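Local coordinates for protein CurF (Lyngbya majuscula, PDB 5DP2) that forms the cyclopropane ring of curacin A, as an NADP-binding member of the enoyl reductase family working in a polyketide synthase pathway, at residues A[126-131]-A[302-307]; A[141-146]-A[309-314]; A[238-243]-A[253-258]. All coordinates share one frame; numbering follows the deposited sequence.

Along the chain the first two contacts interleave: 126-131 and 141-146 come in turn, and their partners 302-307 and 309-314 follow in the same order, while contact 3 lies wholly within the sequence between. Contacts 1 and 2 have centres about 13 Å apart and touch through phenylalanine packing; helix 290-305 leads directly toward strand 313-317. Contact 3 belongs to the six-stranded parallel sheet of the nucleotide-binding domain, its centre about 32 Å from that of contact 1 and about 21 Å from that of contact 2. Contacts 2 and 3 meet beside NADP, where Thr145 packs on Ile256. The chain thus returns to the GroES-like part after building the Rossmann domain, with the cofactor lying between.

Contact 1 of 3, residues A[126-131]-A[302-307]; sequences AKPSDL and LFESGS
Pro128 packs on the last turn of helix 290-305 where the loop following strand 124-126 passes it, a contact between the GroES-like part of this medium-chain reductase fold and the helix by which the chain leaves its Rossmann domain. The tight part is small and apolar. Pro128 CG approaches Phe303 CB at 4.1 Å, with the proline ring and the benzyl group running alongside in the same sense. The Phe303 ring itself runs on past the proline to meet Phe143 edge-to-face, and Trp296 of the same helix touches both Pro128 and Phe303.

On the outer side the contact becomes polar and hydrated. Glu304 starts off beside the loop, but its chain bends at chi2 (-57°), which brings the carboxylate alongside the CA and CB of Pro128; Glu304 OE2 comes to 3.3 Å from Pro128 CA. No direct hydrogen bond joins the segments. Instead, in one of the two modelled conformers of Glu304, water 1 accepts from Ser129 N and donates to Glu304 OE2 at 2.7 Å, while water 3 accepts from Asp130 N and donates to the same oxygen. Both waters thus link one carboxylate oxygen to successive backbone amides of the type I turn from Pro128 to Leu131. This side is exposed, and with the glutamate divided between conformers the water-mediated link is probably less rigid than the proline packing. Asp130 OD2 stands 5.0 Å from Glu304 OE1, and the like charges would probably disfavour a closer approach.

The turn is also braced from within. Lys127, whose CB points away from the helix, sets its ammonium group against two carbonyls at once, those of Pro128 and Leu131, the shorter bond being Lys127 NZ to Leu131 O at 2.6 Å.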
loop_
_atom_site.group_PDB
_atom_site.type_symbol
_atom_site.label_atom_id
_atom_site.label_comp_id
_atom_site.label_asym_id
_atom_site.label_seq_id
_atom_site.Cartn_x
_atom_site.Cartn_y
_atom_site.Cartn_z
ATOM N N ALA A 126 4.783 16.839 -3.253
ATOM C CA ALA A 126 5.277 17.121 -4.594
ATOM C C ALA A 126 5.662 15.829 -5.321
ATOM O O ALA A 126 6.433 15.005 -4.814
ATOM C CB ALA A 126 6.478 18.059 -4.523
ATOM N N LYS A 127 5.120 15.662 -6.520
ATOM C CA LYS A 127 5.439 14.489 -7.342
ATOM C C LYS A 127 6.906 14.569 -7.812
ATOM O O LYS A 127 7.325 15.624 -8.262
ATOM C CB LYS A 127 4.552 14.455 -8.578
ATOM C CG LYS A 127 4.840 13.276 -9.497
ATOM C CD LYS A 127 3.952 13.364 -10.710
ATOM C CE LYS A 127 4.575 12.758 -11.914
ATOM N NZ LYS A 127 5.712 13.615 -12.418
ATOM N N PRO A 128 7.660 13.454 -7.782
ATOM C CA PRO A 128 8.996 13.466 -8.401
ATOM C C PRO A 128 8.879 13.844 -9.895
ATOM O O PRO A 128 8.129 13.233 -10.644
ATOM C CB PRO A 128 9.469 12.008 -8.217
ATOM C CG PRO A 128 8.721 11.520 -7.005
ATOM C CD PRO A 128 7.375 12.148 -7.147
ATOM N N SER A 129 9.590 14.878 -10.335
ATOM C CA SER A 129 9.344 15.448 -11.658
ATOM C C SER A 129 9.706 14.542 -12.832
ATOM O O SER A 129 9.097 14.651 -13.893
ATOM C CB SER A 129 10.072 16.770 -11.808
ATOM O OG SER A 129 11.468 16.594 -11.679
ATOM N N ASP A 130 10.662 13.631 -12.630
ATOM C CA ASP A 130 11.123 12.798 -13.746
ATOM C C ASP A 130 10.302 11.524 -13.944
ATOM O O ASP A 130 10.479 10.820 -14.935
ATOM C CB ASP A 130 12.610 12.440 -13.599
ATOM C CG ASP A 130 13.512 13.649 -13.714
ATOM O OD1 ASP A 130 13.148 14.615 -14.413
ATOM O OD2 ASP A 130 14.591 13.649 -13.096
ATOM N N LEU A 131 9.361 11.253 -13.048
ATOM C CA LEU A 131 8.482 10.098 -13.186
ATOM C C LEU A 131 7.213 10.497 -13.937
ATOM O O LEU A 131 6.721 11.616 -13.821
ATOM C CB LEU A 131 8.120 9.547 -11.821
ATOM C CG LEU A 131 9.265 9.045 -10.976
ATOM C CD1 LEU A 131 8.734 8.479 -9.665
ATOM C CD2 LEU A 131 10.092 8.009 -11.727
ATOM N N LEU A 302 15.059 9.516 -2.403
ATOM C CA LEU A 302 15.410 8.207 -2.938
ATOM C C LEU A 302 14.756 7.986 -4.297
ATOM O O LEU A 302 15.359 7.351 -5.178
ATOM C CB LEU A 302 15.037 7.094 -1.952
ATOM C CG LEU A 302 15.675 7.193 -0.576
ATOM C CD1 LEU A 302 15.217 6.045 0.288
ATOM C CD2 LEU A 302 17.196 7.222 -0.642
ATOM N N PHE A 303 13.547 8.507 -4.504
ATOM C CA PHE A 303 12.937 8.456 -5.814
ATOM C C PHE A 303 13.579 9.459 -6.760
ATOM O O PHE A 303 13.690 9.182 -7.972
ATOM C CB PHE A 303 11.433 8.659 -5.719
ATOM C CG PHE A 303 10.765 7.440 -5.181
ATOM C CD1 PHE A 303 10.568 6.318 -5.998
ATOM C CD2 PHE A 303 10.409 7.354 -3.857
ATOM C CE1 PHE A 303 10.016 5.153 -5.502
ATOM C CE2 PHE A 303 9.852 6.186 -3.350
ATOM C CZ PHE A 303 9.661 5.098 -4.170
ATOM N N GLU A 304 14.011 10.616 -6.253
ATOM C CA GLU A 304 14.712 11.609 -7.068
ATOM C C GLU A 304 15.993 11.059 -7.655
ATOM O O GLU A 304 16.331 11.316 -8.817
ATOM C CB GLU A 304 15.074 12.837 -6.227
ATOM C CG GLU A 304 13.931 13.775 -6.000
ATOM C CD GLU A 304 13.344 14.236 -7.311
ATOM O OE1 GLU A 304 14.103 14.685 -8.195
ATOM O OE2 GLU A 304 12.126 14.132 -7.469
ATOM N N SER A 305 16.749 10.338 -6.836
ATOM C CA SER A 305 18.061 9.803 -7.222
ATOM C C SER A 305 18.009 8.482 -7.985
ATOM O O SER A 305 18.980 8.092 -8.609
ATOM C CB SER A 305 18.909 9.565 -5.983
ATOM O OG SER A 305 18.383 8.512 -5.191
ATOM N N GLY A 306 16.901 7.761 -7.871
ATOM C CA GLY A 306 16.811 6.423 -8.453
ATOM C C GLY A 306 17.265 5.306 -7.525
ATOM O O GLY A 306 17.285 4.151 -7.935
ATOM N N SER A 307 17.602 5.603 -6.262
ATOM C CA SER A 307 17.839 4.541 -5.280
ATOM C C SER A 307 16.630 3.631 -5.084
ATOM O O SER A 307 16.778 2.458 -4.765
ATOM C CB SER A 307 18.251 5.138 -3.933
ATOM O OG SER A 307 19.557 5.665 -3.967
HETATM O O HOH W 1 11.209 16.412 -8.557
HETATM O O HOH W 2 13.005 17.372 -9.932
HETATM O O HOH W 3 12.236 13.018 -10.273
#

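Contact 2 of 3, residues A[141-146]-A[309-314]; sequences MSFFTA and KPLPYK. With NAP (NADP nicotinamide-adenine-dinucleotide phosphate), chain B.
Phe143 of helix 140-153 and Leu311, in the segment leading into strand 313-317, run alongside each other in opposed senses where the Rossmann domain meets the GroES-like part of this medium-chain reductase fold. With chi1 at -77°, Phe143 CG is anti to its carbonyl carbon, and the ring extends toward 309-314. It meets that segment obliquely: CE2 lies 3.5 Å from Leu311 CD2, and CZ comes 3.4 Å from Lys309 O. Leu311 holds CG beside its backbone N (chi1 -56°) and is extended at chi2 (-176°), which lets its two methyls reach neighbouring helix residues, CD2 against the Phe143 ring and CD1 at 4.0 Å from Ser142 CB. The Ser142 hydroxyl is hydrogen-bonded to Lys336, so the leucine packs beside a polar group that already has a partner.

Another face of the same helix serves the cofactor. Thr145 OG1 donates to Met141 O over 2.7 Å, and this carbonyl also accepts from Thr145 N, the two donors arriving from opposite faces of its plane. That bond helps fix the threonine's rotation; both branches then abut the nicotinamide, Thr145 OG1 lying 3.4 Å from C4N of NADP.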
loop_
_atom_site.group_PDB
_atom_site.type_symbol
_atom_site.label_atom_id
_atom_site.label_comp_id
_atom_site.label_asym_id
_atom_site.label_seq_id
_atom_site.Cartn_x
_atom_site.Cartn_y
_atom_site.Cartn_z
ATOM N N MET A 141 1.175 4.268 -1.027
ATOM C CA MET A 141 0.790 3.358 0.021
ATOM C C MET A 141 1.816 2.229 0.183
ATOM O O MET A 141 2.170 1.851 1.310
ATOM C CB MET A 141 -0.617 2.830 -0.217
ATOM C CG MET A 141 -1.175 2.040 0.930
ATOM S SD MET A 141 -1.349 2.880 2.505
ATOM C CE MET A 141 -2.857 3.797 2.217
ATOM N N SER A 142 2.292 1.671 -0.918
ATOM C CA SER A 142 3.184 0.510 -0.823
ATOM C C SER A 142 4.535 0.877 -0.181
ATOM O O SER A 142 5.009 0.176 0.714
ATOM C CB SER A 142 3.364 -0.143 -2.180
ATOM O OG SER A 142 2.138 -0.606 -2.714
ATOM N N PHE A 143 5.171 1.948 -0.669
ATOM C CA PHE A 143 6.450 2.345 -0.088
ATOM C C PHE A 143 6.320 2.937 1.290
ATOM O O PHE A 143 7.224 2.743 2.116
ATOM C CB PHE A 143 7.248 3.284 -1.006
ATOM C CG PHE A 143 7.925 2.585 -2.160
ATOM C CD1 PHE A 143 9.201 2.060 -2.002
ATOM C CD2 PHE A 143 7.287 2.436 -3.373
ATOM C CE1 PHE A 143 9.848 1.439 -3.062
ATOM C CE2 PHE A 143 7.944 1.834 -4.447
ATOM C CZ PHE A 143 9.227 1.339 -4.283
ATOM N N PHE A 144 5.273 3.725 1.577
ATOM C CA PHE A 144 5.177 4.300 2.911
ATOM C C PHE A 144 4.973 3.185 3.941
ATOM O O PHE A 144 5.554 3.217 5.031
ATOM C CB PHE A 144 4.101 5.392 3.005
ATOM C CG PHE A 144 4.501 6.727 2.409
ATOM C CD1 PHE A 144 5.034 6.859 1.130
ATOM C CD2 PHE A 144 4.304 7.900 3.144
ATOM C CE1 PHE A 144 5.366 8.092 0.602
ATOM C CE2 PHE A 144 4.636 9.142 2.617
ATOM C CZ PHE A 144 5.159 9.237 1.351
ATOM N N THR A 145 4.150 2.170 3.596
ATOM C CA THR A 145 3.931 1.029 4.486
ATOM C C THR A 145 5.226 0.265 4.714
ATOM O O THR A 145 5.601 -0.044 5.848
ATOM C CB THR A 145 2.864 0.108 3.865
ATOM O OG1 THR A 145 1.619 0.809 3.749
ATOM C CG2 THR A 145 2.606 -1.122 4.717
ATOM N N ALA A 146 5.907 -0.073 3.615
ATOM C CA ALA A 146 7.125 -0.868 3.727
ATOM C C ALA A 146 8.234 -0.103 4.456
ATOM O O ALA A 146 8.991 -0.687 5.231
ATOM C CB ALA A 146 7.572 -1.343 2.369
ATOM N N LYS A 309 12.810 2.813 -7.185
ATOM C CA LYS A 309 12.207 2.921 -8.500
ATOM C C LYS A 309 10.715 2.651 -8.406
ATOM O O LYS A 309 10.264 1.941 -7.498
ATOM C CB LYS A 309 12.823 1.891 -9.456
ATOM C CG LYS A 309 14.311 1.967 -9.655
ATOM C CD LYS A 309 14.693 2.885 -10.775
ATOM C CE LYS A 309 16.125 2.659 -11.264
ATOM N NZ LYS A 309 17.205 3.338 -10.504
ATOM N N PRO A 310 9.935 3.167 -9.352
ATOM C CA PRO A 310 8.536 2.789 -9.414
ATOM C C PRO A 310 8.387 1.277 -9.432
ATOM O O PRO A 310 9.247 0.528 -9.938
ATOM C CB PRO A 310 8.047 3.378 -10.739
ATOM C CG PRO A 310 9.025 4.412 -11.097
ATOM C CD PRO A 310 10.322 4.070 -10.455
ATOM N N LEU A 311 7.265 0.803 -8.895
ATOM C CA LEU A 311 6.945 -0.630 -8.998
ATOM C C LEU A 311 6.609 -1.009 -10.417
ATOM O O LEU A 311 6.141 -0.174 -11.195
ATOM C CB LEU A 311 5.752 -0.967 -8.097
ATOM C CG LEU A 311 5.894 -0.614 -6.632
ATOM C CD1 LEU A 311 4.664 -1.109 -5.875
ATOM C CD2 LEU A 311 7.203 -1.148 -6.038
ATOM N N PRO A 312 6.758 -2.302 -10.760
ATOM C CA PRO A 312 6.093 -2.820 -11.974
ATOM C C PRO A 312 4.608 -2.481 -11.909
ATOM O O PRO A 312 4.030 -2.482 -10.810
ATOM C CB PRO A 312 6.339 -4.339 -11.898
ATOM C CG PRO A 312 7.543 -4.468 -11.024
ATOM C CD PRO A 312 7.381 -3.397 -10.006
ATOM N N TYR A 313 4.020 -2.232 -13.059
ATOM C CA TYR A 313 2.604 -1.859 -13.062
ATOM C C TYR A 313 1.912 -2.352 -14.324
ATOM O O TYR A 313 2.529 -2.669 -15.334
ATOM C CB TYR A 313 2.416 -0.338 -12.908
ATOM C CG TYR A 313 3.011 0.496 -14.027
ATOM C CD1 TYR A 313 2.342 0.638 -15.255
ATOM C CD2 TYR A 313 4.262 1.088 -13.895
ATOM C CE1 TYR A 313 2.895 1.365 -16.295
ATOM C CE2 TYR A 313 4.820 1.838 -14.919
ATOM C CZ TYR A 313 4.133 1.973 -16.121
ATOM O OH TYR A 313 4.693 2.697 -17.153
ATOM N N LYS A 314 0.584 -2.372 -14.230
ATOM C CA LYS A 314 -0.304 -2.609 -15.351
ATOM C C LYS A 314 -1.393 -1.530 -15.325
ATOM O O LYS A 314 -2.001 -1.306 -14.262
ATOM C CB LYS A 314 -0.939 -3.995 -15.297
ATOM C CG LYS A 314 -1.814 -4.240 -16.530
ATOM C CD LYS A 314 -2.378 -5.641 -16.609
ATOM C CE LYS A 314 -3.371 -5.778 -17.727
ATOM N NZ LYS A 314 -2.685 -5.815 -19.036
HETATM P PA NAP B . -0.974 -7.076 -3.041
HETATM O O1A NAP B . -0.608 -6.495 -4.363
HETATM O O2A NAP B . 0.100 -7.546 -2.130
HETATM O O5B NAP B . -2.029 -8.243 -3.323
HETATM C C5B NAP B . -2.336 -9.224 -2.323
HETATM C C4B NAP B . -1.245 -10.261 -2.161
HETATM O O4B NAP B . -1.721 -11.272 -1.304
HETATM C C3B NAP B . -0.812 -10.907 -3.444
HETATM O O3B NAP B . 0.556 -10.562 -3.676
HETATM C C2B NAP B . -0.991 -12.420 -3.221
HETATM O O2B NAP B . 0.071 -13.264 -3.568
HETATM C C1B NAP B . -1.139 -12.526 -1.716
HETATM N N9A NAP B . -2.066 -13.556 -1.269
HETATM C C8A NAP B . -3.432 -13.438 -1.134
HETATM N N7A NAP B . -3.967 -14.598 -0.686
HETATM C C5A NAP B . -2.943 -15.448 -0.525
HETATM C C6A NAP B . -2.819 -16.800 -0.084
HETATM N N6A NAP B . -3.916 -17.491 0.285
HETATM N N1A NAP B . -1.609 -17.343 -0.043
HETATM C C2A NAP B . -0.543 -16.627 -0.416
HETATM N N3A NAP B . -0.532 -15.361 -0.842
HETATM C C4A NAP B . -1.725 -14.791 -0.910
HETATM O O3 NAP B . -1.894 -6.034 -2.229
HETATM P PN NAP B . -1.473 -4.720 -1.416
HETATM O O1N NAP B . -2.513 -3.699 -1.668
HETATM O O2N NAP B . -0.037 -4.372 -1.680
HETATM O O5D NAP B . -1.654 -5.210 0.060
HETATM C C5D NAP B . -0.768 -6.234 0.569
HETATM C C4D NAP B . -1.361 -6.834 1.869
HETATM O O4D NAP B . -1.062 -5.955 2.921
HETATM C C3D NAP B . -2.888 -6.974 1.873
HETATM O O3D NAP B . -3.227 -8.062 2.745
HETATM C C2D NAP B . -3.349 -5.646 2.418
HETATM O O2D NAP B . -4.639 -5.770 3.024
HETATM C C1D NAP B . -2.260 -5.325 3.407
HETATM N N1N NAP B . -1.856 -3.922 3.645
HETATM C C2N NAP B . -1.847 -3.436 4.907
HETATM C C3N NAP B . -1.463 -2.130 5.198
HETATM C C7N NAP B . -1.469 -1.647 6.608
HETATM O O7N NAP B . -1.320 -0.452 6.743
HETATM N N7N NAP B . -1.623 -2.546 7.617
HETATM C C4N NAP B . -1.071 -1.291 4.150
HETATM C C5N NAP B . -1.085 -1.813 2.863
HETATM C C6N NAP B . -1.478 -3.135 2.622
HETATM P P2B NAP B . 0.448 -13.672 -5.067
HETATM O O1X NAP B . 0.972 -12.411 -5.741
HETATM O O2X NAP B . 1.505 -14.721 -4.863
HETATM O O3X NAP B . -0.816 -14.181 -5.716
#

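Contact 3 of 3, residues A[238-243]-A[253-258]; sequences EYIPKN and YIEIGR. With NAP (NADP nicotinamide-adenine-dinucleotide phosphate), chain B.
Helix 239-245 packs beside the end of parallel strand 251-255, the backbones coming nearest at Ile240 and Glu255, whose CA atoms are 9.2 Å apart, so that side chains alone bridge the gap. The side chains of Ile240 and Tyr253 run nearly perpendicular to each other. The isoleucine sets both its branches against one side of the phenol oxygen, CG1 and CG2 each 3.6 Å from Tyr253 OH, while the ring is met obliquely. Tyr253 reaches this place because its CG is anti to the backbone N (chi1 171°), which carries the ring out from the strand toward the helix.

The buried hydroxyl is not left without a polar partner. Tyr253 OH donates to Glu255 OE1 over 2.6 Å, using the anti lone pair of that oxygen, which also accepts from Asn232. The other carboxylate oxygen, OE2, takes the backbone N-H of Gly257 at 2.8 Å, again by its anti lone pair. Both oxygens of the Glu255 carboxylate are thereby engaged, and they tie the tyrosine to the loop that follows the strand. A phenylalanine at Tyr253 would probably leave Glu255 OE1 with one donor fewer, the carboxylate freer to turn, and Ile240 without the oxygen its branches rest on.

Beyond the strand end the chain reaches NADP: the carboxamide nitrogen N7N donates to Ile256 O at 2.9 Å, nearly straight at 172°, and Ile256 CD1 lies 3.2 Å from the ribose oxygen O4D. A parallel strand followed at its C-terminal end by a cofactor-binding loop, with a helix packed alongside, is characteristic of the Rossmann nucleotide-binding fold.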
loop_
_atom_site.group_PDB
_atom_site.type_symbol
_atom_site.label_atom_id
_atom_site.label_comp_id
_atom_site.label_asym_id
_atom_site.label_seq_id
_atom_site.Cartn_x
_atom_site.Cartn_y
_atom_site.Cartn_z
ATOM N N GLU A 238 -2.403 -21.453 9.623
ATOM C CA GLU A 238 -1.303 -21.495 10.573
ATOM C C GLU A 238 -0.167 -20.533 10.209
ATOM O O GLU A 238 0.934 -20.658 10.728
ATOM C CB GLU A 238 -0.757 -22.914 10.710
ATOM C CG GLU A 238 -1.789 -23.896 11.250
ATOM C CD GLU A 238 -1.242 -25.286 11.449
ATOM O OE1 GLU A 238 -0.209 -25.646 10.845
ATOM O OE2 GLU A 238 -1.880 -26.040 12.196
ATOM N N TYR A 239 -0.432 -19.566 9.326
ATOM C CA TYR A 239 0.645 -18.698 8.877
ATOM C C TYR A 239 1.267 -17.888 10.008
ATOM O O TYR A 239 2.501 -17.726 10.018
ATOM C CB TYR A 239 0.167 -17.774 7.738
ATOM C CG TYR A 239 0.161 -18.461 6.382
ATOM C CD1 TYR A 239 -0.813 -19.392 6.031
ATOM C CD2 TYR A 239 1.161 -18.207 5.461
ATOM C CE1 TYR A 239 -0.773 -20.030 4.813
ATOM C CE2 TYR A 239 1.199 -18.826 4.230
ATOM C CZ TYR A 239 0.238 -19.753 3.913
ATOM O OH TYR A 239 0.225 -20.392 2.707
ATOM N N ILE A 240 0.476 -17.390 10.961
ATOM C CA ILE A 240 1.058 -16.571 12.037
ATOM C C ILE A 240 1.997 -17.417 12.914
ATOM O O ILE A 240 3.155 -17.061 13.080
ATOM C CB ILE A 240 -0.017 -15.813 12.817
ATOM C CG1 ILE A 240 -0.659 -14.758 11.909
ATOM C CG2 ILE A 240 0.593 -15.189 14.071
ATOM C CD1 ILE A 240 -1.910 -14.132 12.483
ATOM N N PRO A 241 1.536 -18.548 13.504
ATOM C CA PRO A 241 2.451 -19.293 14.360
ATOM C C PRO A 241 3.661 -19.863 13.606
ATOM O O PRO A 241 4.755 -19.944 14.170
ATOM C CB PRO A 241 1.569 -20.398 14.976
ATOM C CG PRO A 241 0.385 -20.490 14.051
ATOM C CD PRO A 241 0.161 -19.078 13.583
ATOM N N LYS A 242 3.482 -20.268 12.343
ATOM C CA LYS A 242 4.598 -20.771 11.546
ATOM C C LYS A 242 5.664 -19.703 11.330
ATOM O O LYS A 242 6.869 -19.997 11.367
ATOM C CB LYS A 242 4.092 -21.315 10.199
ATOM C CG LYS A 242 3.365 -22.643 10.295
ATOM C CD LYS A 242 4.313 -23.828 10.219
ATOM C CE LYS A 242 3.600 -25.119 10.589
ATOM N NZ LYS A 242 2.187 -25.119 10.128
ATOM N N ASN A 243 5.222 -18.461 11.092
ATOM C CA ASN A 243 6.160 -17.342 10.993
ATOM C C ASN A 243 6.847 -17.060 12.319
ATOM O O ASN A 243 8.078 -16.850 12.369
ATOM C CB ASN A 243 5.423 -16.095 10.507
ATOM C CG ASN A 243 5.345 -16.050 8.989
ATOM O OD1 ASN A 243 6.369 -16.111 8.315
ATOM N ND2 ASN A 243 4.188 -15.854 8.463
ATOM N N TYR A 253 8.824 -9.102 14.078
ATOM C CA TYR A 253 7.677 -9.575 13.305
ATOM C C TYR A 253 6.803 -8.387 12.950
ATOM O O TYR A 253 6.120 -7.854 13.828
ATOM C CB TYR A 253 6.936 -10.638 14.141
ATOM C CG TYR A 253 5.618 -11.127 13.647
ATOM C CD1 TYR A 253 5.202 -10.991 12.341
ATOM C CD2 TYR A 253 4.709 -11.686 14.567
ATOM C CE1 TYR A 253 3.908 -11.353 11.947
ATOM C CE2 TYR A 253 3.433 -12.047 14.192
ATOM C CZ TYR A 253 3.031 -11.868 12.888
ATOM O OH TYR A 253 1.731 -12.148 12.545
ATOM N N ILE A 254 6.856 -7.988 11.684
ATOM C CA ILE A 254 6.028 -6.908 11.159
ATOM C C ILE A 254 4.781 -7.536 10.561
ATOM O O ILE A 254 4.860 -8.402 9.683
ATOM C CB ILE A 254 6.756 -6.109 10.073
ATOM C CG1 ILE A 254 8.134 -5.601 10.528
ATOM C CG2 ILE A 254 5.874 -4.971 9.609
ATOM C CD1 ILE A 254 8.995 -5.250 9.337
ATOM N N GLU A 255 3.600 -7.083 11.029
ATOM C CA GLU A 255 2.331 -7.621 10.538
ATOM C C GLU A 255 1.496 -6.484 9.966
ATOM O O GLU A 255 1.091 -5.561 10.730
ATOM C CB GLU A 255 1.573 -8.358 11.646
ATOM C CG GLU A 255 0.269 -9.008 11.168
ATOM C CD GLU A 255 0.495 -9.991 10.019
ATOM O OE1 GLU A 255 1.083 -11.069 10.299
ATOM O OE2 GLU A 255 0.127 -9.702 8.866
ATOM N N ILE A 256 1.236 -6.555 8.667
ATOM C CA ILE A 256 0.372 -5.573 8.022
ATOM C C ILE A 256 -0.992 -6.158 7.664
ATOM O O ILE A 256 -1.876 -5.407 7.255
ATOM C CB ILE A 256 1.033 -4.886 6.808
ATOM C CG1 ILE A 256 1.217 -5.818 5.608
ATOM C CG2 ILE A 256 2.359 -4.246 7.232
ATOM C CD1 ILE A 256 1.692 -5.129 4.342
ATOM N N GLY A 257 -1.189 -7.468 7.803
ATOM C CA GLY A 257 -2.539 -7.981 7.652
ATOM C C GLY A 257 -3.385 -7.477 8.820
ATOM O O GLY A 257 -2.857 -7.221 9.903
ATOM N N ARG A 258 -4.672 -7.305 8.580
ATOM C CA ARG A 258 -5.536 -6.803 9.635
ATOM C C ARG A 258 -6.620 -7.787 10.030
ATOM O O ARG A 258 -7.329 -7.538 10.989
ATOM C CB ARG A 258 -6.082 -5.394 9.288
ATOM C CG ARG A 258 -4.999 -4.348 9.034
ATOM C CD ARG A 258 -4.117 -4.096 10.229
ATOM N NE ARG A 258 -4.849 -3.489 11.340
ATOM C CZ ARG A 258 -4.346 -3.225 12.541
ATOM N NH1 ARG A 258 -3.117 -3.618 12.873
ATOM N NH2 ARG A 258 -5.097 -2.591 13.424
HETATM P PA NAP B . -0.974 -7.076 -3.041
HETATM O O1A NAP B . -0.608 -6.495 -4.363
HETATM O O2A NAP B . 0.100 -7.546 -2.130
HETATM O O5B NAP B . -2.029 -8.243 -3.323
HETATM C C5B NAP B . -2.336 -9.224 -2.323
HETATM C C4B NAP B . -1.245 -10.261 -2.161
HETATM O O4B NAP B . -1.721 -11.272 -1.304
HETATM C C3B NAP B . -0.812 -10.907 -3.444
HETATM O O3B NAP B . 0.556 -10.562 -3.676
HETATM C C2B NAP B . -0.991 -12.420 -3.221
HETATM O O2B NAP B . 0.071 -13.264 -3.568
HETATM C C1B NAP B . -1.139 -12.526 -1.716
HETATM N N9A NAP B . -2.066 -13.556 -1.269
HETATM C C8A NAP B . -3.432 -13.438 -1.134
HETATM N N7A NAP B . -3.967 -14.598 -0.686
HETATM C C5A NAP B . -2.943 -15.448 -0.525
HETATM C C6A NAP B . -2.819 -16.800 -0.084
HETATM N N6A NAP B . -3.916 -17.491 0.285
HETATM N N1A NAP B . -1.609 -17.343 -0.043
HETATM C C2A NAP B . -0.543 -16.627 -0.416
HETATM N N3A NAP B . -0.532 -15.361 -0.842
HETATM C C4A NAP B . -1.725 -14.791 -0.910
HETATM O O3 NAP B . -1.894 -6.034 -2.229
HETATM P PN NAP B . -1.473 -4.720 -1.416
HETATM O O1N NAP B . -2.513 -3.699 -1.668
HETATM O O2N NAP B . -0.037 -4.372 -1.680
HETATM O O5D NAP B . -1.654 -5.210 0.060
HETATM C C5D NAP B . -0.768 -6.234 0.569
HETATM C C4D NAP B . -1.361 -6.834 1.869
HETATM O O4D NAP B . -1.062 -5.955 2.921
HETATM C C3D NAP B . -2.888 -6.974 1.873
HETATM O O3D NAP B . -3.227 -8.062 2.745
HETATM C C2D NAP B . -3.349 -5.646 2.418
HETATM O O2D NAP B . -4.639 -5.770 3.024
HETATM C C1D NAP B . -2.260 -5.325 3.407
HETATM N N1N NAP B . -1.856 -3.922 3.645
HETATM C C2N NAP B . -1.847 -3.436 4.907
HETATM C C3N NAP B . -1.463 -2.130 5.198
HETATM C C7N NAP B . -1.469 -1.647 6.608
HETATM O O7N NAP B . -1.320 -0.452 6.743
HETATM N N7N NAP B . -1.623 -2.546 7.617
HETATM C C4N NAP B . -1.071 -1.291 4.150
HETATM C C5N NAP B . -1.085 -1.813 2.863
HETATM C C6N NAP B . -1.478 -3.135 2.622
HETATM P P2B NAP B . 0.448 -13.672 -5.067
HETATM O O1X NAP B . 0.972 -12.411 -5.741
HETATM O O2X NAP B . 1.505 -14.721 -4.863
HETATM O O3X NAP B . -0.816 -14.181 -5.716
#